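PDB 3K32: uncharacterized protein MJ0690 from Methanocaldococcus jannaschii, which is of unknown function but has been predicted to be a subunit of a tRNA methyltransferase and belongs to the HUP group of nucleotide-binding folds. Local coordinates for residues 11-14 against 19-22; 37-40 against 45-48; 41-46 against 173-178; 48-53 against 58-63; 89-94 against 167-172. All blocks are in the same frame, centred on the assembly; numbering follows the deposited sequence.

Contact 1 of 5, residues 11-14 against 19-22. With GOL (glycerol), chain G.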
# COMPACT_ATOMS: atom_id res chain seq x y z
N VAL B 11 6.82 12.64 -6.32
CA VAL B 11 5.53 12.34 -5.74
C VAL B 11 4.46 13.34 -6.18
O VAL B 11 4.48 14.50 -5.76
CB VAL B 11 5.60 12.42 -4.21
CG1 VAL B 11 4.31 11.88 -3.58
CG2 VAL B 11 6.81 11.68 -3.68
N LEU B 12 3.53 12.90 -7.00
CA LEU B 12 2.35 13.71 -7.27
C LEU B 12 1.75 14.08 -5.94
O LEU B 12 1.58 13.23 -5.07
CB LEU B 12 1.36 12.94 -8.13
CG LEU B 12 1.80 12.88 -9.59
CD1 LEU B 12 1.21 11.68 -10.30
CD2 LEU B 12 1.39 14.19 -10.28
N PHE B 13 1.45 15.35 -5.76
CA PHE B 13 1.14 15.85 -4.44
C PHE B 13 0.07 16.93 -4.52
O PHE B 13 0.19 17.88 -5.30
CB PHE B 13 2.44 16.37 -3.81
CG PHE B 13 2.29 16.87 -2.40
CD1 PHE B 13 2.21 15.98 -1.34
CD2 PHE B 13 2.30 18.23 -2.14
CE1 PHE B 13 2.09 16.45 -0.04
CE2 PHE B 13 2.21 18.70 -0.84
CZ PHE B 13 2.09 17.81 0.21
N SER B 14 -0.99 16.76 -3.72
CA SER B 14 -2.14 17.67 -3.76
C SER B 14 -2.19 18.54 -2.52
O SER B 14 -2.87 19.57 -2.50
CB SER B 14 -3.44 16.88 -3.81
OG SER B 14 -3.73 16.35 -2.52
N SER B 19 -2.18 12.48 0.76
CA SER B 19 -1.03 12.80 -0.07
C SER B 19 0.20 13.08 0.79
O SER B 19 1.30 12.67 0.48
CB SER B 19 -1.36 14.02 -0.94
OG SER B 19 -0.36 14.24 -1.92
N SER B 20 -0.00 13.81 1.88
CA SER B 20 1.07 14.14 2.80
C SER B 20 1.62 12.89 3.49
O SER B 20 2.81 12.74 3.65
CB SER B 20 0.58 15.15 3.84
OG SER B 20 0.13 16.33 3.22
N LEU B 21 0.73 11.99 3.89
CA LEU B 21 1.13 10.70 4.43
C LEU B 21 2.00 9.94 3.43
O LEU B 21 2.97 9.28 3.84
CB LEU B 21 -0.08 9.85 4.83
CG LEU B 21 -0.81 10.24 6.11
CD1 LEU B 21 -1.92 9.23 6.42
CD2 LEU B 21 0.15 10.37 7.27
N SER B 22 1.67 10.02 2.14
CA SER B 22 2.50 9.30 1.18
C SER B 22 3.92 9.86 1.19
O SER B 22 4.89 9.10 1.24
CB SER B 22 1.90 9.26 -0.24
OG SER B 22 1.93 10.53 -0.87
C1 GOL G . -6.53 14.45 1.01
O1 GOL G . -6.56 13.56 2.11
C2 GOL G . -5.64 13.85 -0.06
O2 GOL G . -4.30 13.98 0.34
C3 GOL G . -5.84 14.50 -1.42
O3 GOL G . -4.95 13.90 -2.34
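Phe13 runs beside Ser19 and Ser20. Its CB lies 4.0 Å and its CG 3.8 Å from Ser19 OG, and Phe13 CD1 comes to 3.2 Å from the same oxygen, which approaches the ring obliquely. Further out, Phe13 CE1 has Ser20 CA at 3.8 Å, at the ring edge. CZ of Phe13 ends 3.9 Å from Ser20 OG, a hydroxyl hydrogen-bonded to Gly16 O. The ring gets there because CG stands anti to the backbone N (chi1 -178°). Ser19 OG also accepts the backbone N-H of Ser14, at an N to OG distance of 3.2 Å and an angle of 161°. One hydroxyl thus ties the strand end to the start of the helix.

Residues 14 to 19 read SGGKDS, the PP-loop signature of ATP pyrophosphatases, consistent with nucleotide binding in this protein. Here a glycerol, probably from crystallisation, occupies the loop: Ser19 N donates to its O2 at 2.6 Å, and Ser14 OG pairs with its O3 at 2.7 Å. Asp18 OD2 holds the glycerol too.

The loop links strand 8-12 to helix 17-28 in a beta-alpha-beta unit. Phe13 also packs on Ala49 and Leu56 of helix 47-56, while Leu12 touches His91 and Val94 of helix 84-98.

Contact 2 of 5, residues 37-40 against 45-48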
# COMPACT_ATOMS: atom_id res chain seq x y z
N THR B 37 3.17 19.00 -8.18
CA THR B 37 1.77 19.28 -8.39
C THR B 37 1.57 19.72 -9.84
O THR B 37 2.19 20.68 -10.29
CB THR B 37 1.28 20.42 -7.47
OG1 THR B 37 1.58 20.11 -6.10
CG2 THR B 37 -0.21 20.64 -7.60
N ILE B 38 0.71 19.01 -10.56
CA ILE B 38 0.37 19.39 -11.92
C ILE B 38 -0.39 20.71 -11.95
O ILE B 38 -1.23 20.96 -11.09
CB ILE B 38 -0.52 18.33 -12.58
CG1 ILE B 38 0.23 17.00 -12.71
CG2 ILE B 38 -1.04 18.82 -13.94
CD1 ILE B 38 1.69 17.15 -13.07
N ASN B 39 -0.06 21.54 -12.94
CA ASN B 39 -0.88 22.69 -13.31
C ASN B 39 -1.17 22.71 -14.82
O ASN B 39 -0.32 22.34 -15.64
CB ASN B 39 -0.21 24.01 -12.90
CG ASN B 39 -1.15 25.18 -13.04
OD1 ASN B 39 -0.94 26.07 -13.87
ND2 ASN B 39 -2.23 25.16 -12.26
N PHE B 40 -2.36 23.16 -15.20
CA PHE B 40 -2.73 23.12 -16.61
C PHE B 40 -2.89 24.51 -17.20
O PHE B 40 -3.43 24.66 -18.29
CB PHE B 40 -4.04 22.35 -16.82
CG PHE B 40 -3.97 20.90 -16.44
CD1 PHE B 40 -4.41 20.47 -15.20
CD2 PHE B 40 -3.51 19.95 -17.35
CE1 PHE B 40 -4.38 19.12 -14.84
CE2 PHE B 40 -3.47 18.58 -17.01
CZ PHE B 40 -3.91 18.17 -15.75
N SER B 45 -4.34 26.79 -8.84
CA SER B 45 -4.89 25.95 -7.78
C SER B 45 -3.82 25.19 -6.97
O SER B 45 -4.15 24.49 -6.01
CB SER B 45 -5.93 24.97 -8.35
OG SER B 45 -5.33 24.00 -9.20
N TYR B 46 -2.55 25.34 -7.33
CA TYR B 46 -1.49 24.60 -6.65
C TYR B 46 -1.01 25.28 -5.37
O TYR B 46 -0.18 24.75 -4.65
CB TYR B 46 -0.29 24.43 -7.58
CG TYR B 46 0.19 25.75 -8.11
CD1 TYR B 46 1.14 26.49 -7.42
CD2 TYR B 46 -0.34 26.27 -9.28
CE1 TYR B 46 1.58 27.70 -7.90
CE2 TYR B 46 0.09 27.48 -9.77
CZ TYR B 46 1.04 28.20 -9.07
OH TYR B 46 1.47 29.41 -9.55
N LYS B 47 -1.52 26.47 -5.10
CA LYS B 47 -1.02 27.23 -3.96
C LYS B 47 -1.04 26.41 -2.65
O LYS B 47 -0.08 26.43 -1.88
CB LYS B 47 -1.75 28.58 -3.86
CG LYS B 47 -2.53 28.81 -2.58
CD LYS B 47 -1.71 29.60 -1.57
CE LYS B 47 -1.35 30.99 -2.10
NZ LYS B 47 -0.44 31.73 -1.18
N LEU B 48 -2.12 25.67 -2.41
CA LEU B 48 -2.25 24.89 -1.18
C LEU B 48 -1.11 23.86 -1.01
O LEU B 48 -0.46 23.79 0.03
CB LEU B 48 -3.62 24.18 -1.17
CG LEU B 48 -4.16 23.56 0.13
CD1 LEU B 48 -4.08 22.03 0.09
CD2 LEU B 48 -3.48 24.12 1.37
O HOH W 1 -2.39 23.46 -10.16
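Asn39 and Tyr46 meet with their flat groups steeply turned. The amide and ring planes stand 77° apart. Asn39 ND2 comes to the ring edge, near its plane, 3.7 Å from Tyr46 CD2. This is an approach to the rim, with no stacking. Asn39 CG is anti to the backbone N (chi1 -169°), which extends the amide from the strand toward the ring. Thr37 crosses Tyr46 at about a right angle, its CG2 touching Tyr46 CB at 3.8 Å. The hydroxyl of Thr37 serves another partner, Phe13 O, just past the end of strand 8-12.

A water sits between strand and turn, also at the edge of the Tyr46 ring. It donates to Ile38 O at 2.9 Å and accepts from Asn39 ND2 at 2.7 Å. Ser45 OG is its third partner, at 3.1 Å.

Asn39 ND2 also donates to Ile43 O, and Asn39 OD1 accepts from Gly41 N, so the amide is held at both ends by the connecting loop. Strand 32-39 is joined here to the approach of helix 47-56 in a beta-alpha-beta unit. The water also satisfies Ile38 O, so these buried polar groups are paired although no direct hydrogen bond crosses between the two segments.

Contact 3 of 5, residues 41-46 against 173-178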
# COMPACT_ATOMS: atom_id res chain seq x y z
N GLY B 41 -2.43 25.53 -16.46
CA GLY B 41 -2.48 26.91 -16.91
C GLY B 41 -3.84 27.59 -16.83
O GLY B 41 -3.99 28.73 -17.25
N VAL B 42 -4.84 26.90 -16.28
CA VAL B 42 -6.16 27.45 -16.07
C VAL B 42 -6.15 28.43 -14.90
O VAL B 42 -6.30 29.64 -15.09
CB VAL B 42 -7.22 26.35 -15.83
CG1 VAL B 42 -8.55 26.95 -15.45
CG2 VAL B 42 -7.38 25.47 -17.06
N ILE B 43 -5.97 27.90 -13.69
CA ILE B 43 -5.83 28.72 -12.48
C ILE B 43 -4.73 28.19 -11.53
O ILE B 43 -4.35 27.01 -11.58
CB ILE B 43 -7.17 28.89 -11.71
CG1 ILE B 43 -7.74 27.54 -11.25
CG2 ILE B 43 -8.20 29.63 -12.55
CD1 ILE B 43 -9.07 27.65 -10.45
N PRO B 44 -4.21 29.06 -10.66
CA PRO B 44 -3.11 28.68 -9.76
C PRO B 44 -3.57 27.83 -8.57
O PRO B 44 -3.19 28.10 -7.43
CB PRO B 44 -2.56 30.03 -9.29
CG PRO B 44 -3.74 30.94 -9.37
CD PRO B 44 -4.50 30.51 -10.59
N SER B 45 -4.34 26.79 -8.84
CA SER B 45 -4.89 25.95 -7.78
C SER B 45 -3.82 25.19 -6.97
O SER B 45 -4.15 24.49 -6.01
CB SER B 45 -5.93 24.97 -8.35
OG SER B 45 -5.33 24.00 -9.20
N TYR B 46 -2.55 25.34 -7.33
CA TYR B 46 -1.49 24.60 -6.65
C TYR B 46 -1.01 25.28 -5.37
O TYR B 46 -0.18 24.75 -4.65
CB TYR B 46 -0.29 24.43 -7.58
CG TYR B 46 0.19 25.75 -8.11
CD1 TYR B 46 1.14 26.49 -7.42
CD2 TYR B 46 -0.34 26.27 -9.28
CE1 TYR B 46 1.58 27.70 -7.90
CE2 TYR B 46 0.09 27.48 -9.77
CZ TYR B 46 1.04 28.20 -9.07
OH TYR B 46 1.47 29.41 -9.55
N ILE B 173 -10.47 21.69 -13.29
CA ILE B 173 -11.56 21.14 -14.08
C ILE B 173 -12.82 21.93 -13.79
O ILE B 173 -13.52 22.37 -14.70
CB ILE B 173 -11.78 19.66 -13.76
CG1 ILE B 173 -10.48 18.88 -14.01
CG2 ILE B 173 -12.95 19.10 -14.57
CD1 ILE B 173 -10.62 17.39 -13.88
N ARG B 174 -13.09 22.11 -12.50
CA ARG B 174 -14.23 22.87 -12.04
C ARG B 174 -14.27 24.21 -12.77
O ARG B 174 -15.33 24.64 -13.25
CB ARG B 174 -14.11 23.08 -10.53
CG ARG B 174 -15.41 22.98 -9.76
CD ARG B 174 -15.15 22.71 -8.28
NE ARG B 174 -15.68 23.77 -7.42
CZ ARG B 174 -15.87 23.66 -6.11
NH1 ARG B 174 -15.58 22.52 -5.49
NH2 ARG B 174 -16.36 24.68 -5.41
N HIS B 175 -13.12 24.86 -12.87
CA HIS B 175 -13.06 26.18 -13.45
C HIS B 175 -13.50 26.20 -14.91
O HIS B 175 -14.28 27.06 -15.32
CB HIS B 175 -11.65 26.75 -13.34
CG HIS B 175 -11.61 28.23 -13.46
ND1 HIS B 175 -11.31 28.87 -14.65
CD2 HIS B 175 -11.83 29.21 -12.55
CE1 HIS B 175 -11.35 30.18 -14.46
NE2 HIS B 175 -11.66 30.41 -13.20
N ILE B 176 -12.99 25.26 -15.69
CA ILE B 176 -13.37 25.18 -17.10
C ILE B 176 -14.89 25.02 -17.19
O ILE B 176 -15.53 25.64 -18.04
CB ILE B 176 -12.66 24.02 -17.83
CG1 ILE B 176 -11.14 24.23 -17.81
CG2 ILE B 176 -13.13 23.91 -19.27
CD1 ILE B 176 -10.36 23.15 -18.50
N LEU B 177 -15.46 24.23 -16.29
CA LEU B 177 -16.89 23.97 -16.32
C LEU B 177 -17.68 25.25 -16.10
O LEU B 177 -18.67 25.51 -16.80
CB LEU B 177 -17.28 22.92 -15.28
CG LEU B 177 -16.70 21.53 -15.57
CD1 LEU B 177 -16.91 20.57 -14.40
CD2 LEU B 177 -17.31 20.98 -16.84
N LYS B 178 -17.24 26.06 -15.16
CA LYS B 178 -17.83 27.37 -14.96
C LYS B 178 -17.77 28.18 -16.25
O LYS B 178 -18.81 28.52 -16.81
CB LYS B 178 -17.15 28.11 -13.80
CG LYS B 178 -17.65 27.66 -12.43
CD LYS B 178 -17.21 28.62 -11.32
CE LYS B 178 -16.01 28.08 -10.55
NZ LYS B 178 -16.39 27.02 -9.56
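Val42 and Ile43, the two loop residues that touch helix residues 173-178, turn their backbone N-H groups to one oxygen. Glu172 OE2 accepts from Ile43 N, and Val42 N adds a weak bond. The carboxylate thus fixes the backbone just where the side chains reach the helix.

Those side chains pack on His175. Ile43 CG2 lies over the centre of one imidazole face, 3.5 Å from the His175 ring centroid and 6° off the normal, a CH-pi contact. Its other branch reaches the rim, with Ile43 CD1 3.8 Å from His175 CD2. In Ile43, CG1 stands between the backbone N and the carbonyl carbon (chi1 60°), and with this torsion both branches meet the ring. Val42 approaches obliquely: its CG1 is 3.5 Å from His175 ND1. Val42 and His175 lie alongside one another, pointing opposite ways. The second methyl, Val42 CG2, meets Ile176 CG1 at 4.0 Å, and these side chains cross at about a right angle. No hydrogen bond joins the two segments directly, so the contact between them is apolar and CH-pi.

The loop runs from strand 32-39 to helix 47-56, and its residues Val42 and Ile43 lie against helix 169-180. Helix 68-80 also adjoins helix 169-180: Ile176 packs on Val70 and Glu71, and Ile173 on Ala73.

Contact 4 of 5, residues 48-53 against 58-63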
# COMPACT_ATOMS: atom_id res chain seq x y z
N LEU B 48 -2.12 25.67 -2.41
CA LEU B 48 -2.25 24.89 -1.18
C LEU B 48 -1.11 23.86 -1.01
O LEU B 48 -0.46 23.79 0.03
CB LEU B 48 -3.62 24.18 -1.17
CG LEU B 48 -4.16 23.56 0.13
CD1 LEU B 48 -4.08 22.03 0.09
CD2 LEU B 48 -3.48 24.12 1.37
N ALA B 49 -0.89 23.07 -2.05
CA ALA B 49 0.14 22.06 -2.02
C ALA B 49 1.50 22.67 -1.68
O ALA B 49 2.30 22.06 -0.96
CB ALA B 49 0.19 21.33 -3.35
N GLU B 50 1.74 23.88 -2.19
CA GLU B 50 3.00 24.59 -1.94
C GLU B 50 3.23 24.85 -0.46
O GLU B 50 4.26 24.44 0.10
CB GLU B 50 3.03 25.93 -2.69
CG GLU B 50 3.75 25.87 -4.01
CD GLU B 50 4.11 27.25 -4.56
OE1 GLU B 50 3.18 28.01 -4.91
OE2 GLU B 50 5.33 27.55 -4.63
N GLU B 51 2.28 25.54 0.15
CA GLU B 51 2.34 25.84 1.58
C GLU B 51 2.56 24.55 2.38
O GLU B 51 3.37 24.53 3.31
CB GLU B 51 1.05 26.53 2.02
CG GLU B 51 0.73 27.80 1.23
CD GLU B 51 -0.65 28.38 1.55
OE1 GLU B 51 -1.43 27.71 2.27
OE2 GLU B 51 -0.95 29.50 1.09
N THR B 52 1.86 23.49 2.01
CA THR B 52 1.95 22.24 2.74
C THR B 52 3.33 21.58 2.66
O THR B 52 3.81 21.04 3.66
CB THR B 52 0.90 21.23 2.31
OG1 THR B 52 -0.39 21.83 2.42
CG2 THR B 52 0.96 20.01 3.22
N ALA B 53 3.96 21.65 1.49
CA ALA B 53 5.31 21.13 1.32
C ALA B 53 6.30 21.88 2.20
O ALA B 53 7.19 21.29 2.81
CB ALA B 53 5.75 21.20 -0.16
N PHE B 58 9.44 19.58 2.54
CA PHE B 58 9.83 18.86 1.33
C PHE B 58 10.00 19.79 0.14
O PHE B 58 9.29 20.78 0.01
CB PHE B 58 8.82 17.77 0.99
CG PHE B 58 8.83 16.62 1.94
CD1 PHE B 58 10.04 16.09 2.39
CD2 PHE B 58 7.65 16.06 2.39
CE1 PHE B 58 10.06 15.04 3.28
CE2 PHE B 58 7.67 15.00 3.27
CZ PHE B 58 8.88 14.48 3.71
N LYS B 59 10.95 19.45 -0.72
CA LYS B 59 11.13 20.20 -1.96
C LYS B 59 9.87 20.14 -2.83
O LYS B 59 9.26 19.08 -2.98
CB LYS B 59 12.32 19.64 -2.72
CG LYS B 59 13.59 19.52 -1.92
CD LYS B 59 14.57 18.62 -2.65
CE LYS B 59 15.74 18.19 -1.76
NZ LYS B 59 15.33 17.21 -0.73
N HIS B 60 9.47 21.26 -3.40
CA HIS B 60 8.24 21.26 -4.20
C HIS B 60 8.42 21.96 -5.53
O HIS B 60 9.15 22.94 -5.64
CB HIS B 60 7.06 21.86 -3.43
CG HIS B 60 5.77 21.84 -4.17
ND1 HIS B 60 4.92 20.75 -4.16
CD2 HIS B 60 5.15 22.78 -4.93
CE1 HIS B 60 3.84 21.02 -4.88
NE2 HIS B 60 3.97 22.25 -5.37
N LYS B 61 7.72 21.45 -6.54
CA LYS B 61 7.80 21.95 -7.90
C LYS B 61 6.41 21.86 -8.53
O LYS B 61 5.67 20.91 -8.27
CB LYS B 61 8.79 21.09 -8.68
CG LYS B 61 9.04 21.51 -10.12
CD LYS B 61 10.50 21.32 -10.47
CE LYS B 61 10.70 20.42 -11.68
NZ LYS B 61 10.31 19.02 -11.38
N VAL B 62 6.05 22.84 -9.33
CA VAL B 62 4.84 22.68 -10.14
C VAL B 62 5.19 22.44 -11.60
O VAL B 62 6.01 23.13 -12.18
CB VAL B 62 3.79 23.82 -9.98
CG1 VAL B 62 4.05 24.68 -8.73
CG2 VAL B 62 3.67 24.64 -11.24
N ILE B 63 4.55 21.44 -12.17
CA ILE B 63 4.75 21.05 -13.54
C ILE B 63 3.53 21.46 -14.38
O ILE B 63 2.39 21.06 -14.09
CB ILE B 63 4.91 19.55 -13.60
CG1 ILE B 63 6.16 19.16 -12.83
CG2 ILE B 63 4.95 19.06 -15.05
CD1 ILE B 63 6.58 17.76 -13.03
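This is helix-on-strand packing within a beta-alpha-beta unit. Ala49, Glu50 and Ala53 of helix 47-56 lie against His60 of strand 59-64, the strand that follows. The two short segments run nearly antiparallel, at 166°, with axes 8.4 Å apart at closest approach. That is the expected course of a helix that returns the chain so the next strand can lie parallel to the last.

On the strand side His60 makes the larger part of the contact. Its CG is anti to the backbone N (chi1 -178°), and the ring extends to the helix surface. One face of the imidazole is turned to the helix backbone, where Glu50 CA and Ala49 O lie above it, both displaced toward the rim. Ala53 CB meets the base of the side chain, 3.6 Å from His60 CB. The Ala49 methyl touches the far part of the ring. Glu50 crosses His60 at about a right angle and brings its CG methylene to the rim of the ring, while its carboxylate makes no contact with the imidazole.

One backbone hydrogen bond closes the turn between the elements: Phe58 N donates to Ala53 O at 2.8 Å, with an angle of 157°. Ala53 CB also lies 3.6 Å from Phe58 O.

Strand 59-64 is an outermost strand of the parallel sheet within this chain and pairs with strand 32-39. From that neighbour, Thr37 touches Ala49 and His60, and Leu35 touches Ala53 and Phe58. The Phe58 ring turns to helix 17-28, onto Ala23 and Lys27.

Contact 5 of 5, residues 89-94 against 167-172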
# COMPACT_ATOMS: atom_id res chain seq x y z
N TYR B 89 -8.92 9.41 -16.48
CA TYR B 89 -8.28 9.81 -17.71
C TYR B 89 -7.14 10.81 -17.48
O TYR B 89 -6.07 10.67 -18.07
CB TYR B 89 -9.28 10.38 -18.75
CG TYR B 89 -8.58 11.22 -19.78
CD1 TYR B 89 -7.87 10.63 -20.82
CD2 TYR B 89 -8.56 12.61 -19.67
CE1 TYR B 89 -7.17 11.41 -21.75
CE2 TYR B 89 -7.87 13.39 -20.59
CZ TYR B 89 -7.18 12.79 -21.62
OH TYR B 89 -6.51 13.59 -22.52
N VAL B 90 -7.37 11.82 -16.64
CA VAL B 90 -6.35 12.84 -16.38
C VAL B 90 -5.14 12.22 -15.69
O VAL B 90 -4.01 12.35 -16.17
CB VAL B 90 -6.89 13.99 -15.50
CG1 VAL B 90 -5.78 14.99 -15.19
CG2 VAL B 90 -8.08 14.67 -16.15
N HIS B 91 -5.37 11.52 -14.58
CA HIS B 91 -4.28 10.95 -13.79
C HIS B 91 -3.41 9.97 -14.60
O HIS B 91 -2.17 10.02 -14.53
CB HIS B 91 -4.83 10.29 -12.52
CG HIS B 91 -3.76 9.87 -11.55
ND1 HIS B 91 -3.13 10.75 -10.71
CD2 HIS B 91 -3.21 8.66 -11.31
CE1 HIS B 91 -2.24 10.10 -9.98
NE2 HIS B 91 -2.27 8.83 -10.33
N LYS B 92 -4.06 9.10 -15.36
CA LYS B 92 -3.36 8.23 -16.30
C LYS B 92 -2.51 9.02 -17.28
O LYS B 92 -1.39 8.64 -17.61
CB LYS B 92 -4.36 7.38 -17.07
CG LYS B 92 -4.94 6.24 -16.27
CD LYS B 92 -5.82 5.38 -17.15
CE LYS B 92 -6.37 4.19 -16.39
NZ LYS B 92 -7.51 3.57 -17.12
N THR B 93 -3.05 10.13 -17.76
CA THR B 93 -2.36 10.91 -18.77
C THR B 93 -1.18 11.60 -18.12
O THR B 93 -0.08 11.65 -18.68
CB THR B 93 -3.32 11.94 -19.38
OG1 THR B 93 -4.44 11.25 -19.96
CG2 THR B 93 -2.62 12.76 -20.45
N VAL B 94 -1.40 12.12 -16.93
CA VAL B 94 -0.29 12.66 -16.16
C VAL B 94 0.83 11.61 -15.95
O VAL B 94 2.00 11.87 -16.23
CB VAL B 94 -0.78 13.27 -14.85
CG1 VAL B 94 0.40 13.56 -13.93
CG2 VAL B 94 -1.59 14.55 -15.15
N SER B 167 -5.63 21.27 -4.29
CA SER B 167 -4.55 21.26 -5.28
C SER B 167 -4.52 20.03 -6.19
O SER B 167 -3.51 19.77 -6.84
CB SER B 167 -3.17 21.48 -4.63
OG SER B 167 -2.97 22.84 -4.25
N ASP B 168 -5.63 19.29 -6.25
CA ASP B 168 -5.76 18.24 -7.26
C ASP B 168 -6.47 18.78 -8.51
O ASP B 168 -6.87 19.95 -8.56
CB ASP B 168 -6.52 17.05 -6.69
CG ASP B 168 -7.71 17.48 -5.86
OD1 ASP B 168 -8.76 17.84 -6.45
OD2 ASP B 168 -7.58 17.49 -4.61
N TYR B 169 -6.64 17.91 -9.51
CA TYR B 169 -7.20 18.27 -10.81
C TYR B 169 -8.57 18.96 -10.74
O TYR B 169 -8.92 19.80 -11.58
CB TYR B 169 -7.33 17.03 -11.67
CG TYR B 169 -6.15 16.11 -11.63
CD1 TYR B 169 -4.86 16.58 -11.85
CD2 TYR B 169 -6.32 14.76 -11.41
CE1 TYR B 169 -3.77 15.72 -11.83
CE2 TYR B 169 -5.25 13.89 -11.39
CZ TYR B 169 -3.98 14.36 -11.60
OH TYR B 169 -2.95 13.47 -11.55
N GLU B 170 -9.35 18.57 -9.74
CA GLU B 170 -10.68 19.13 -9.52
C GLU B 170 -10.80 20.63 -9.85
O GLU B 170 -11.45 21.01 -10.82
CB GLU B 170 -11.09 18.85 -8.08
CG GLU B 170 -12.51 18.36 -7.93
CD GLU B 170 -12.69 17.43 -6.74
OE1 GLU B 170 -12.47 16.21 -6.89
OE2 GLU B 170 -13.06 17.94 -5.66
N ALA B 171 -10.16 21.47 -9.04
CA ALA B 171 -10.31 22.92 -9.17
C ALA B 171 -10.19 23.40 -10.61
O ALA B 171 -11.04 24.15 -11.09
CB ALA B 171 -9.31 23.64 -8.28
N GLU B 172 -9.12 22.97 -11.28
CA GLU B 172 -8.87 23.40 -12.66
C GLU B 172 -9.95 22.87 -13.60
O GLU B 172 -10.31 23.53 -14.58
CB GLU B 172 -7.45 23.04 -13.15
CG GLU B 172 -6.35 23.84 -12.45
CD GLU B 172 -5.05 23.99 -13.25
OE1 GLU B 172 -4.26 23.02 -13.32
OE2 GLU B 172 -4.80 25.09 -13.78
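The N-terminal end of helix 169-180 docks on helix 84-98 through Tyr169, which meets Val90, His91 and Val94. Val90 CG1 lies over the centre of one ring face, 3.6 Å from the Tyr169 centroid and 7° off its normal, a CH-pi contact. The valine and tyrosine side chains head opposite ways as they pass. At the end of the ring, Tyr169 OH is hydrogen-bonded to His91 ND1 at 2.9 Å; either atom could be the donor. The bond is bent, with an angle of 143°, and each partner lies near the plane of the other's ring. His91 CG is anti to the backbone N (chi1 -171°), which brings ND1 to the hydroxyl.

Helix 84-98 packs on the parallel sheet of this Rossmann-like alpha/beta fold, with His91 and Val94 both touching Leu12 of strand 8-12. His91 NE2 is hydrogen-bonded to Asp107 OD2, so the imidazole is gripped at both nitrogens and its rotation is fixed. Val94 CG2 adds a looser apolar contact, 4.1 Å from Tyr169 CE1.

Asp168 occupies the N-cap position of helix 169-180. Its OD1 accepts a weak bond from Glu170 N at 3.4 Å, and its OD2 pairs with Ser166 OG. Val90 also packs against Ile69 and Ala73 of helix 68-80.

Contacts 1, 2 and 5 are buried; contacts 3 and 4 are only partly so. Contact 1 lies in one beta-alpha-beta unit of the parallel sheet, contacts 2 and 4 in the next, where they share helix 47-56. Contacts 3 and 5 instead bring helix 169-180 onto the loop after strand 32-39 and onto helix 84-98. Chemistry does not simply track burial. Contact 1 is rich in hydroxyls and contact 2 is bridged by water, whereas contact 3 is apolar and contact 4 packs two alanines and Glu50 against a histidine, with one backbone hydrogen bond. Contact 5 combines CH-pi packing with a hydrogen bond. Ser167 connects several of them: its OG bonds both Ser45 O and Ala49 N.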